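Local coordinates for protein general negative regulator of transcription subunit 2 (Saccharomyces cerevisiae, PDB 4BY6) that serves as a core subunit of the CCR4-NOT complex, keeping it intact for mRNA deadenylation and for negative regulation of transcription, at residues Q102-F107 with Q125-L130; N136-K141 with G166-F171; D49-D54 with E69-T74. One frame throughout, in Å; residues are numbered along the deposited sequence.

Interaction 1. Residues Q102-F107 with Q125-L130; sequences QRVALF and QELTYL
Val-104 meets Leu-127 and Thr-128 in a small helix-to-helix contact within the NOT2/NOT3/NOT5 C-terminal domain. It illustrates how one branched side chain can bring two short surfaces together. Val-104 lies on the short helix 101-104, whereas 125-130 belongs to the longer helix 123-134, and Val-104 CA comes within 7.0 Å of Thr-128 CA.

All the contacts across the pair are apolar. Val-104 divides the work between its methyls: CG2 lies 4.1 Å from Leu-127 CD1 and nearly as close to that leucine's CB, while CG1 reaches Thr-128 CG2 at 4.2 Å. With CG1 anti to the backbone N (chi1 176°), the two branches diverge over neighbouring residues of the facing helix. The valine and threonine side chains cross at about a right angle. Leu-112 of helix 109-118 touches both Val-104 and Thr-128, making the small interface part of a three-helix cluster.

Thr-128 presents its methyl to the valine and keeps its hydroxyl within its own helix, where OG1 is hydrogen-bonded to Ile-124 O, one turn earlier. Beyond Val-104 the chain folds into a type I beta turn, closed by Phe-107 N donating to Val-104 O over 3.0 Å. The turn brings the Phe-107 ring back over the preceding backbone, with Arg-103 O 3.6 Å above the ring plane, over its centre.

Interaction 2. Residues N136-K141 with G166-F171; sequences NWRYHK and GSYVFF
The hydroxyl of Tyr-168, whose ring meets Arg-138 across this contact, is hydrogen-bonded to Glu-164 OE2 four residues earlier on the same strand. That bond ties down the far end of the ring, and Arg-138 comes up to its rim: NH1 lies 4.5 Å from Tyr-168 CE1, near the ring plane. An approach at the edge is not a cation-pi stack, and the pair is better read as loose van der Waals contact.

The larger share belongs to Trp-137. Its indole reaches the backbone of 166-171 with the six-membered ring, CZ3 standing 3.5 Å from Val-169 O and CH2 4.1 Å from the same oxygen. CZ3 also packs on Phe-171 CB at 4.4 Å. The CA atoms of Trp-137 and Phe-170 are 9.3 Å apart, so the indole, extended toward 166-171 with CG anti to the carbonyl carbon (chi1 -75°), bridges a gap that the backbones do not close.

The strands belong to an antiparallel sheet, consistent with the domain's place in the SH3 clan: strand 145-149 pairs with both 138-140 and 163-172, which do not pair with each other. Just before Trp-137, Asn-136 ends helix 123-134 as the C-prime residue of a Schellman motif. Phe-113 of helix 109-118 meets the Trp-137 ring edge-to-face and stacks on Phe-171, closing an aromatic cluster between helices and sheet. With an indole lying against a backbone carbonyl and a CB, this contact probably depends on shape and burial rather than on directional bonds between the two segments.

Interaction 3. Residues D49-D54 with E69-T74; sequences DHRVLD and EPRFFT
Asp-54 and Pro-70 mark the closest approach of the two backbones, their CA atoms 6.1 Å apart. Segment 49-54 is a loop that enters a 3-10 segment at 53-54, which continues beyond it; 69-74 has no regular structure. Where they meet, Pro-70 CB packs against Asp-54 O at 3.5 Å.

The side chains add a salt-bridge network of Arg-51, Asp-54 and Arg-71, a small example of one carboxylate serving two arginines. Arg-51 grips from within its own segment, side-on: NE and NH2 both donate to Asp-54 OD2, each over 3.1 Å. The oxygen lies in the guanidinium plane, but both donors reach it from the same face of the carboxylate, about 45° out of plane. A bend at chi3 (62°) curls the arginine back to present this side. Were Arg-51 replaced by an alanine, OD2 would be likely to lose both these donors and the carboxylate to turn more freely, with the long bridge to Arg-71 as what remains of the network.

Other protein chains of the assembly also hold these loops: Val-52 N and Leu-53 N donate to acidic groups of one, and an aromatic side chain of another is hydrogen-bonded to Arg-71 O. Across the contact, the carboxylate and the Arg-71 guanidinium lie 21° from coplanar, and Asp-54 OD1 faces the edge of that group, 3.7 Å from Arg-71 NH2.

In the fold
Interactions 1 and 2 belong to the compact C-terminal domain, their centres 18 Å apart. Helix 123-134, which supplies one side of interaction 1, runs almost directly into strand 138-140 of interaction 2, and helix 109-118 touches both, through Leu-112 and Phe-113. Both contacts are buried, but methyl groups join helices in the first, and a tryptophan indole reaches across to the backbone of another strand in the second. Interaction 3 stands apart, about 34 and 38 Å from the other two between centres, in a long irregular region only partly buried and bordered by two other protein chains. There a salt-bridge network carries the side-chain contact, beside a proline packed on a backbone carbonyl.

Interaction 1. Residues Q102-F107 with Q125-L130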
loop_
_atom_site.group_PDB
_atom_site.type_symbol
_atom_site.label_atom_id
_atom_site.label_comp_id
_atom_site.label_asym_id
_atom_site.label_seq_id
_atom_site.Cartn_x
_atom_site.Cartn_y
_atom_site.Cartn_z
ATOM N N GLN E 102 -24.413 -37.300 10.009
ATOM C CA GLN E 102 -23.817 -38.221 9.046
ATOM C C GLN E 102 -22.782 -37.512 8.173
ATOM O O GLN E 102 -21.717 -38.066 7.892
ATOM C CB GLN E 102 -24.908 -38.860 8.188
ATOM C CG GLN E 102 -25.814 -39.828 8.957
ATOM C CD GLN E 102 -26.827 -39.116 9.862
ATOM O OE1 GLN E 102 -26.868 -37.880 9.926
ATOM N NE2 GLN E 102 -27.646 -39.898 10.567
ATOM N N ARG E 103 -23.064 -36.278 7.771
ATOM C CA ARG E 103 -22.058 -35.495 7.067
ATOM C C ARG E 103 -20.859 -35.107 7.952
ATOM O O ARG E 103 -19.698 -35.221 7.519
ATOM C CB ARG E 103 -22.682 -34.239 6.502
ATOM C CG ARG E 103 -23.089 -34.389 5.091
ATOM C CD ARG E 103 -23.486 -33.068 4.535
ATOM N NE ARG E 103 -24.589 -32.486 5.276
ATOM C CZ ARG E 103 -24.984 -31.233 5.120
ATOM N NH1 ARG E 103 -24.354 -30.450 4.246
ATOM N NH2 ARG E 103 -26.001 -30.772 5.835
ATOM N N VAL E 104 -21.132 -34.672 9.186
ATOM C CA VAL E 104 -20.060 -34.194 10.054
ATOM C C VAL E 104 -19.098 -35.341 10.422
ATOM O O VAL E 104 -17.880 -35.167 10.501
ATOM C CB VAL E 104 -20.629 -33.530 11.305
ATOM C CG1 VAL E 104 -19.526 -33.119 12.252
ATOM C CG2 VAL E 104 -21.414 -32.312 10.914
ATOM N N ALA E 105 -19.643 -36.532 10.572
ATOM C CA ALA E 105 -18.835 -37.708 10.845
ATOM C C ALA E 105 -17.760 -37.992 9.797
ATOM O O ALA E 105 -16.812 -38.725 10.076
ATOM C CB ALA E 105 -19.746 -38.933 10.967
ATOM N N LEU E 106 -17.910 -37.448 8.592
ATOM C CA LEU E 106 -16.970 -37.766 7.512
ATOM C C LEU E 106 -15.719 -36.920 7.601
ATOM O O LEU E 106 -14.740 -37.185 6.918
ATOM C CB LEU E 106 -17.616 -37.563 6.144
ATOM C CG LEU E 106 -18.773 -38.494 5.829
ATOM C CD1 LEU E 106 -19.411 -38.036 4.566
ATOM C CD2 LEU E 106 -18.234 -39.845 5.673
ATOM N N PHE E 107 -15.760 -35.899 8.448
ATOM C CA PHE E 107 -14.666 -34.943 8.525
ATOM C C PHE E 107 -13.580 -35.393 9.494
ATOM O O PHE E 107 -13.860 -36.087 10.476
ATOM C CB PHE E 107 -15.192 -33.573 8.954
ATOM C CG PHE E 107 -16.266 -33.032 8.065
ATOM C CD1 PHE E 107 -16.246 -33.286 6.695
ATOM C CD2 PHE E 107 -17.286 -32.241 8.584
ATOM C CE1 PHE E 107 -17.239 -32.763 5.863
ATOM C CE2 PHE E 107 -18.279 -31.715 7.753
ATOM C CZ PHE E 107 -18.249 -31.975 6.400
ATOM N N GLN E 125 -21.436 -25.877 15.367
ATOM C CA GLN E 125 -20.551 -25.890 16.530
ATOM C C GLN E 125 -20.973 -27.018 17.479
ATOM O O GLN E 125 -20.129 -27.786 17.953
ATOM C CB GLN E 125 -20.561 -24.542 17.258
ATOM C CG GLN E 125 -19.585 -24.466 18.439
ATOM C CD GLN E 125 -19.543 -23.100 19.102
ATOM O OE1 GLN E 125 -20.565 -22.558 19.531
ATOM N NE2 GLN E 125 -18.353 -22.532 19.180
ATOM N N GLU E 126 -22.274 -27.136 17.723
ATOM C CA GLU E 126 -22.782 -28.214 18.557
ATOM C C GLU E 126 -22.503 -29.615 17.957
ATOM O O GLU E 126 -22.189 -30.577 18.679
ATOM C CB GLU E 126 -24.277 -28.042 18.789
ATOM C CG GLU E 126 -24.882 -29.102 19.694
ATOM C CD GLU E 126 -24.533 -28.898 21.161
ATOM O OE1 GLU E 126 -24.025 -27.813 21.528
ATOM O OE2 GLU E 126 -24.747 -29.843 21.945
ATOM N N LEU E 127 -22.640 -29.746 16.645
ATOM C CA LEU E 127 -22.431 -31.046 16.042
ATOM C C LEU E 127 -20.942 -31.441 16.108
ATOM O O LEU E 127 -20.603 -32.592 16.412
ATOM C CB LEU E 127 -22.957 -31.053 14.608
ATOM C CG LEU E 127 -24.484 -31.046 14.427
ATOM C CD1 LEU E 127 -24.822 -31.302 12.983
ATOM C CD2 LEU E 127 -25.211 -32.064 15.307
ATOM N N THR E 128 -20.053 -30.488 15.863
ATOM C CA THR E 128 -18.628 -30.781 15.981
ATOM C C THR E 128 -18.230 -31.043 17.442
ATOM O O THR E 128 -17.350 -31.842 17.720
ATOM C CB THR E 128 -17.764 -29.650 15.402
ATOM O OG1 THR E 128 -18.194 -28.388 15.929
ATOM C CG2 THR E 128 -17.892 -29.631 13.888
ATOM N N TYR E 129 -18.861 -30.358 18.378
ATOM C CA TYR E 129 -18.625 -30.680 19.768
ATOM C C TYR E 129 -19.017 -32.137 20.054
ATOM O O TYR E 129 -18.266 -32.883 20.687
ATOM C CB TYR E 129 -19.405 -29.739 20.690
ATOM C CG TYR E 129 -19.467 -30.249 22.112
ATOM C CD1 TYR E 129 -18.414 -30.043 22.978
ATOM C CD2 TYR E 129 -20.560 -30.988 22.570
ATOM C CE1 TYR E 129 -18.458 -30.507 24.277
ATOM C CE2 TYR E 129 -20.609 -31.464 23.867
ATOM C CZ TYR E 129 -19.553 -31.219 24.718
ATOM O OH TYR E 129 -19.565 -31.692 26.012
ATOM N N LEU E 130 -20.194 -32.541 19.596
ATOM C CA LEU E 130 -20.656 -33.902 19.883
ATOM C C LEU E 130 -19.779 -34.962 19.229
ATOM O O LEU E 130 -19.501 -36.004 19.829
ATOM C CB LEU E 130 -22.098 -34.082 19.431
ATOM C CG LEU E 130 -23.094 -33.202 20.173
ATOM C CD1 LEU E 130 -24.417 -33.242 19.471
ATOM C CD2 LEU E 130 -23.227 -33.642 21.607
#

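Interaction 2. Residues N136-K141 with G166-F171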
loop_
_atom_site.group_PDB
_atom_site.type_symbol
_atom_site.label_atom_id
_atom_site.label_comp_id
_atom_site.label_asym_id
_atom_site.label_seq_id
_atom_site.Cartn_x
_atom_site.Cartn_y
_atom_site.Cartn_z
ATOM N N ASN E 136 -13.496 -39.203 21.679
ATOM C CA ASN E 136 -12.761 -39.159 22.936
ATOM C C ASN E 136 -11.866 -37.901 23.106
ATOM O O ASN E 136 -10.827 -37.949 23.764
ATOM C CB ASN E 136 -11.940 -40.436 23.106
ATOM C CG ASN E 136 -11.598 -40.692 24.543
ATOM O OD1 ASN E 136 -12.367 -40.332 25.438
ATOM N ND2 ASN E 136 -10.429 -41.290 24.789
ATOM N N TRP E 137 -12.276 -36.784 22.506
ATOM C CA TRP E 137 -11.704 -35.485 22.831
ATOM C C TRP E 137 -12.529 -34.889 23.953
ATOM O O TRP E 137 -13.741 -35.058 23.989
ATOM C CB TRP E 137 -11.718 -34.540 21.622
ATOM C CG TRP E 137 -10.692 -34.850 20.621
ATOM C CD1 TRP E 137 -10.815 -35.704 19.557
ATOM C CD2 TRP E 137 -9.374 -34.310 20.554
ATOM N NE1 TRP E 137 -9.648 -35.730 18.841
ATOM C CE2 TRP E 137 -8.744 -34.882 19.428
ATOM C CE3 TRP E 137 -8.659 -33.396 21.335
ATOM C CZ2 TRP E 137 -7.429 -34.567 19.063
ATOM C CZ3 TRP E 137 -7.358 -33.089 20.976
ATOM C CH2 TRP E 137 -6.755 -33.672 19.845
ATOM N N ARG E 138 -11.886 -34.175 24.856
ATOM C CA ARG E 138 -12.610 -33.456 25.885
ATOM C C ARG E 138 -12.305 -31.961 25.759
ATOM O O ARG E 138 -11.190 -31.571 25.407
ATOM C CB ARG E 138 -12.240 -33.983 27.267
ATOM C CG ARG E 138 -12.916 -35.287 27.656
ATOM C CD ARG E 138 -11.851 -36.317 28.092
ATOM N NE ARG E 138 -11.685 -36.534 29.541
ATOM C CZ ARG E 138 -10.682 -37.238 30.077
ATOM N NH1 ARG E 138 -9.756 -37.773 29.286
ATOM N NH2 ARG E 138 -10.592 -37.405 31.400
ATOM N N TYR E 139 -13.308 -31.129 26.012
ATOM C CA TYR E 139 -13.159 -29.677 25.867
ATOM C C TYR E 139 -12.873 -28.960 27.196
ATOM O O TYR E 139 -13.664 -29.036 28.134
ATOM C CB TYR E 139 -14.420 -29.087 25.223
ATOM C CG TYR E 139 -14.377 -27.592 25.090
ATOM C CD1 TYR E 139 -13.554 -26.984 24.148
ATOM C CD2 TYR E 139 -15.156 -26.786 25.898
ATOM C CE1 TYR E 139 -13.503 -25.622 24.024
ATOM C CE2 TYR E 139 -15.117 -25.419 25.775
ATOM C CZ TYR E 139 -14.291 -24.839 24.838
ATOM O OH TYR E 139 -14.268 -23.468 24.714
ATOM N N HIS E 140 -11.736 -28.272 27.275
ATOM C CA HIS E 140 -11.387 -27.513 28.476
ATOM C C HIS E 140 -12.067 -26.154 28.496
ATOM O O HIS E 140 -11.857 -25.338 27.593
ATOM C CB HIS E 140 -9.876 -27.339 28.572
ATOM C CG HIS E 140 -9.402 -26.915 29.924
ATOM N ND1 HIS E 140 -9.247 -25.587 30.276
ATOM C CD2 HIS E 140 -9.065 -27.637 31.018
ATOM C CE1 HIS E 140 -8.810 -25.514 31.523
ATOM N NE2 HIS E 140 -8.697 -26.742 31.999
ATOM N N LYS E 141 -12.856 -25.912 29.539
ATOM C CA LYS E 141 -13.720 -24.733 29.620
ATOM C C LYS E 141 -12.999 -23.399 29.709
ATOM O O LYS E 141 -13.388 -22.439 29.021
ATOM C CB LYS E 141 -14.634 -24.849 30.824
ATOM C CG LYS E 141 -15.587 -26.018 30.773
ATOM C CD LYS E 141 -16.187 -26.154 32.144
ATOM C CE LYS E 141 -17.097 -27.329 32.263
ATOM N NZ LYS E 141 -17.480 -27.416 33.692
ATOM N N GLY E 166 -1.913 -36.750 34.143
ATOM C CA GLY E 166 -1.679 -37.624 33.007
ATOM C C GLY E 166 -1.071 -36.951 31.803
ATOM O O GLY E 166 -0.792 -35.756 31.821
ATOM N N SER E 167 -0.885 -37.723 30.740
ATOM C CA SER E 167 -0.332 -37.202 29.502
ATOM C C SER E 167 -1.442 -36.962 28.484
ATOM O O SER E 167 -2.289 -37.820 28.266
ATOM C CB SER E 167 0.711 -38.155 28.944
ATOM O OG SER E 167 1.230 -37.635 27.741
ATOM N N TYR E 168 -1.427 -35.788 27.862
ATOM C CA TYR E 168 -2.511 -35.386 26.983
ATOM C C TYR E 168 -1.956 -34.741 25.741
ATOM O O TYR E 168 -0.801 -34.338 25.702
ATOM C CB TYR E 168 -3.457 -34.412 27.698
ATOM C CG TYR E 168 -3.991 -34.964 28.987
ATOM C CD1 TYR E 168 -5.149 -35.732 29.008
ATOM C CD2 TYR E 168 -3.322 -34.757 30.181
ATOM C CE1 TYR E 168 -5.637 -36.261 30.195
ATOM C CE2 TYR E 168 -3.793 -35.289 31.360
ATOM C CZ TYR E 168 -4.953 -36.034 31.364
ATOM O OH TYR E 168 -5.432 -36.553 32.546
ATOM N N VAL E 169 -2.802 -34.645 24.731
ATOM C CA VAL E 169 -2.494 -33.986 23.480
ATOM C C VAL E 169 -3.510 -32.874 23.363
ATOM O O VAL E 169 -4.714 -33.149 23.322
ATOM C CB VAL E 169 -2.582 -34.961 22.266
ATOM C CG1 VAL E 169 -2.219 -34.268 20.979
ATOM C CG2 VAL E 169 -1.690 -36.122 22.476
ATOM N N PHE E 170 -3.027 -31.630 23.384
ATOM C CA PHE E 170 -3.858 -30.427 23.241
ATOM C C PHE E 170 -3.888 -29.924 21.795
ATOM O O PHE E 170 -2.860 -29.917 21.119
ATOM C CB PHE E 170 -3.328 -29.310 24.129
ATOM C CG PHE E 170 -3.547 -29.515 25.596
ATOM C CD1 PHE E 170 -2.716 -30.337 26.337
ATOM C CD2 PHE E 170 -4.564 -28.837 26.249
ATOM C CE1 PHE E 170 -2.921 -30.500 27.716
ATOM C CE2 PHE E 170 -4.767 -28.996 27.613
ATOM C CZ PHE E 170 -3.950 -29.829 28.346
ATOM N N PHE E 171 -5.033 -29.467 21.304
ATOM C CA PHE E 171 -4.992 -28.861 19.979
ATOM C C PHE E 171 -4.883 -27.348 20.085
ATOM O O PHE E 171 -5.689 -26.701 20.752
ATOM C CB PHE E 171 -6.207 -29.262 19.125
ATOM C CG PHE E 171 -6.173 -28.682 17.735
ATOM C CD1 PHE E 171 -5.288 -29.182 16.780
ATOM C CD2 PHE E 171 -7.004 -27.620 17.384
ATOM C CE1 PHE E 171 -5.235 -28.632 15.495
ATOM C CE2 PHE E 171 -6.964 -27.077 16.099
ATOM C CZ PHE E 171 -6.074 -27.584 15.151
#

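Interaction 3. Residues D49-D54 with E69-T74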
loop_
_atom_site.group_PDB
_atom_site.type_symbol
_atom_site.label_atom_id
_atom_site.label_comp_id
_atom_site.label_asym_id
_atom_site.label_seq_id
_atom_site.Cartn_x
_atom_site.Cartn_y
_atom_site.Cartn_z
ATOM N N ASP E 49 11.937 -11.744 -2.493
ATOM C CA ASP E 49 11.058 -10.752 -3.117
ATOM C C ASP E 49 9.598 -10.993 -2.755
ATOM O O ASP E 49 9.041 -12.063 -3.006
ATOM C CB ASP E 49 11.205 -10.759 -4.640
ATOM C CG ASP E 49 12.367 -9.919 -5.123
ATOM O OD1 ASP E 49 13.260 -9.605 -4.309
ATOM O OD2 ASP E 49 12.384 -9.572 -6.324
ATOM N N HIS E 50 8.978 -9.984 -2.166
ATOM C CA HIS E 50 7.604 -10.103 -1.753
ATOM C C HIS E 50 6.927 -8.739 -1.814
ATOM O O HIS E 50 7.447 -7.765 -1.291
ATOM C CB HIS E 50 7.530 -10.706 -0.344
ATOM C CG HIS E 50 6.140 -10.778 0.213
ATOM N ND1 HIS E 50 5.781 -10.168 1.395
ATOM C CD2 HIS E 50 5.019 -11.380 -0.254
ATOM C CE1 HIS E 50 4.498 -10.394 1.636
ATOM N NE2 HIS E 50 4.015 -11.129 0.651
ATOM N N ARG E 51 5.791 -8.667 -2.499
ATOM C CA ARG E 51 4.944 -7.472 -2.494
ATOM C C ARG E 51 4.250 -7.282 -1.150
ATOM O O ARG E 51 3.539 -8.172 -0.673
ATOM C CB ARG E 51 3.901 -7.559 -3.613
ATOM C CG ARG E 51 4.509 -7.392 -4.990
ATOM C CD ARG E 51 3.643 -7.954 -6.109
ATOM N NE ARG E 51 2.342 -7.300 -6.215
ATOM C CZ ARG E 51 1.654 -7.200 -7.350
ATOM N NH1 ARG E 51 2.165 -7.678 -8.478
ATOM N NH2 ARG E 51 0.477 -6.594 -7.367
ATOM N N VAL E 52 4.438 -6.122 -0.541
ATOM C CA VAL E 52 3.808 -5.852 0.746
ATOM C C VAL E 52 2.606 -4.932 0.606
ATOM O O VAL E 52 1.729 -4.912 1.481
ATOM C CB VAL E 52 4.796 -5.219 1.745
ATOM C CG1 VAL E 52 6.001 -6.111 1.905
ATOM C CG2 VAL E 52 5.234 -3.854 1.245
ATOM N N LEU E 53 2.567 -4.170 -0.484
ATOM C CA LEU E 53 1.581 -3.107 -0.622
ATOM C C LEU E 53 0.150 -3.610 -0.844
ATOM O O LEU E 53 -0.809 -2.927 -0.490
ATOM C CB LEU E 53 1.992 -2.170 -1.762
ATOM C CG LEU E 53 3.093 -1.173 -1.382
ATOM C CD1 LEU E 53 3.529 -0.315 -2.562
ATOM C CD2 LEU E 53 2.604 -0.287 -0.230
ATOM N N ASP E 54 -0.002 -4.811 -1.385
ATOM C CA ASP E 54 -1.333 -5.310 -1.724
ATOM C C ASP E 54 -2.086 -5.873 -0.526
ATOM O O ASP E 54 -3.252 -6.271 -0.644
ATOM C CB ASP E 54 -1.224 -6.347 -2.825
ATOM C CG ASP E 54 -0.770 -5.737 -4.124
ATOM O OD1 ASP E 54 -1.664 -5.263 -4.875
ATOM O OD2 ASP E 54 0.468 -5.703 -4.368
ATOM N N GLU E 69 -8.426 -7.803 3.621
ATOM C CA GLU E 69 -8.662 -8.656 2.468
ATOM C C GLU E 69 -8.103 -8.028 1.193
ATOM O O GLU E 69 -8.488 -6.917 0.811
ATOM C CB GLU E 69 -10.154 -8.933 2.353
ATOM C CG GLU E 69 -10.553 -9.975 1.343
ATOM C CD GLU E 69 -12.038 -10.223 1.399
ATOM O OE1 GLU E 69 -12.459 -10.994 2.299
ATOM O OE2 GLU E 69 -12.773 -9.587 0.598
ATOM N N PRO E 70 -7.162 -8.724 0.550
ATOM C CA PRO E 70 -6.568 -8.245 -0.702
ATOM C C PRO E 70 -7.510 -8.445 -1.880
ATOM O O PRO E 70 -8.605 -8.988 -1.693
ATOM C CB PRO E 70 -5.325 -9.126 -0.854
ATOM C CG PRO E 70 -5.719 -10.409 -0.183
ATOM C CD PRO E 70 -6.568 -9.995 0.997
ATOM N N ARG E 71 -7.088 -8.022 -3.069
ATOM C CA ARG E 71 -7.788 -8.389 -4.286
ATOM C C ARG E 71 -7.582 -9.869 -4.517
ATOM O O ARG E 71 -6.533 -10.401 -4.178
ATOM C CB ARG E 71 -7.245 -7.628 -5.478
ATOM C CG ARG E 71 -7.369 -6.143 -5.412
ATOM C CD ARG E 71 -6.880 -5.518 -6.715
ATOM N NE ARG E 71 -5.438 -5.660 -6.880
ATOM C CZ ARG E 71 -4.807 -5.611 -8.045
ATOM N NH1 ARG E 71 -5.488 -5.400 -9.164
ATOM N NH2 ARG E 71 -3.492 -5.748 -8.087
ATOM N N PHE E 72 -8.564 -10.549 -5.086
ATOM C CA PHE E 72 -8.343 -11.947 -5.455
ATOM C C PHE E 72 -9.348 -12.394 -6.502
ATOM O O PHE E 72 -10.440 -11.839 -6.607
ATOM C CB PHE E 72 -8.402 -12.864 -4.232
ATOM C CG PHE E 72 -9.750 -12.937 -3.598
ATOM C CD1 PHE E 72 -10.617 -13.971 -3.904
ATOM C CD2 PHE E 72 -10.156 -11.974 -2.693
ATOM C CE1 PHE E 72 -11.856 -14.045 -3.316
ATOM C CE2 PHE E 72 -11.396 -12.045 -2.111
ATOM C CZ PHE E 72 -12.246 -13.082 -2.425
ATOM N N PHE E 73 -8.974 -13.405 -7.276
ATOM C CA PHE E 73 -9.823 -13.838 -8.375
ATOM C C PHE E 73 -10.594 -15.130 -8.087
ATOM O O PHE E 73 -10.014 -16.155 -7.715
ATOM C CB PHE E 73 -8.998 -14.020 -9.638
ATOM C CG PHE E 73 -9.796 -14.518 -10.786
ATOM C CD1 PHE E 73 -10.829 -13.751 -11.301
ATOM C CD2 PHE E 73 -9.556 -15.768 -11.319
ATOM C CE1 PHE E 73 -11.578 -14.207 -12.348
ATOM C CE2 PHE E 73 -10.303 -16.232 -12.360
ATOM C CZ PHE E 73 -11.315 -15.450 -12.879
ATOM N N THR E 74 -11.909 -15.061 -8.265
ATOM C CA THR E 74 -12.785 -16.218 -8.118
ATOM C C THR E 74 -13.427 -16.565 -9.444
ATOM O O THR E 74 -14.304 -15.840 -9.906
ATOM C CB THR E 74 -13.900 -15.954 -7.116
ATOM O OG1 THR E 74 -13.341 -15.688 -5.825
ATOM C CG2 THR E 74 -14.834 -17.127 -7.055
#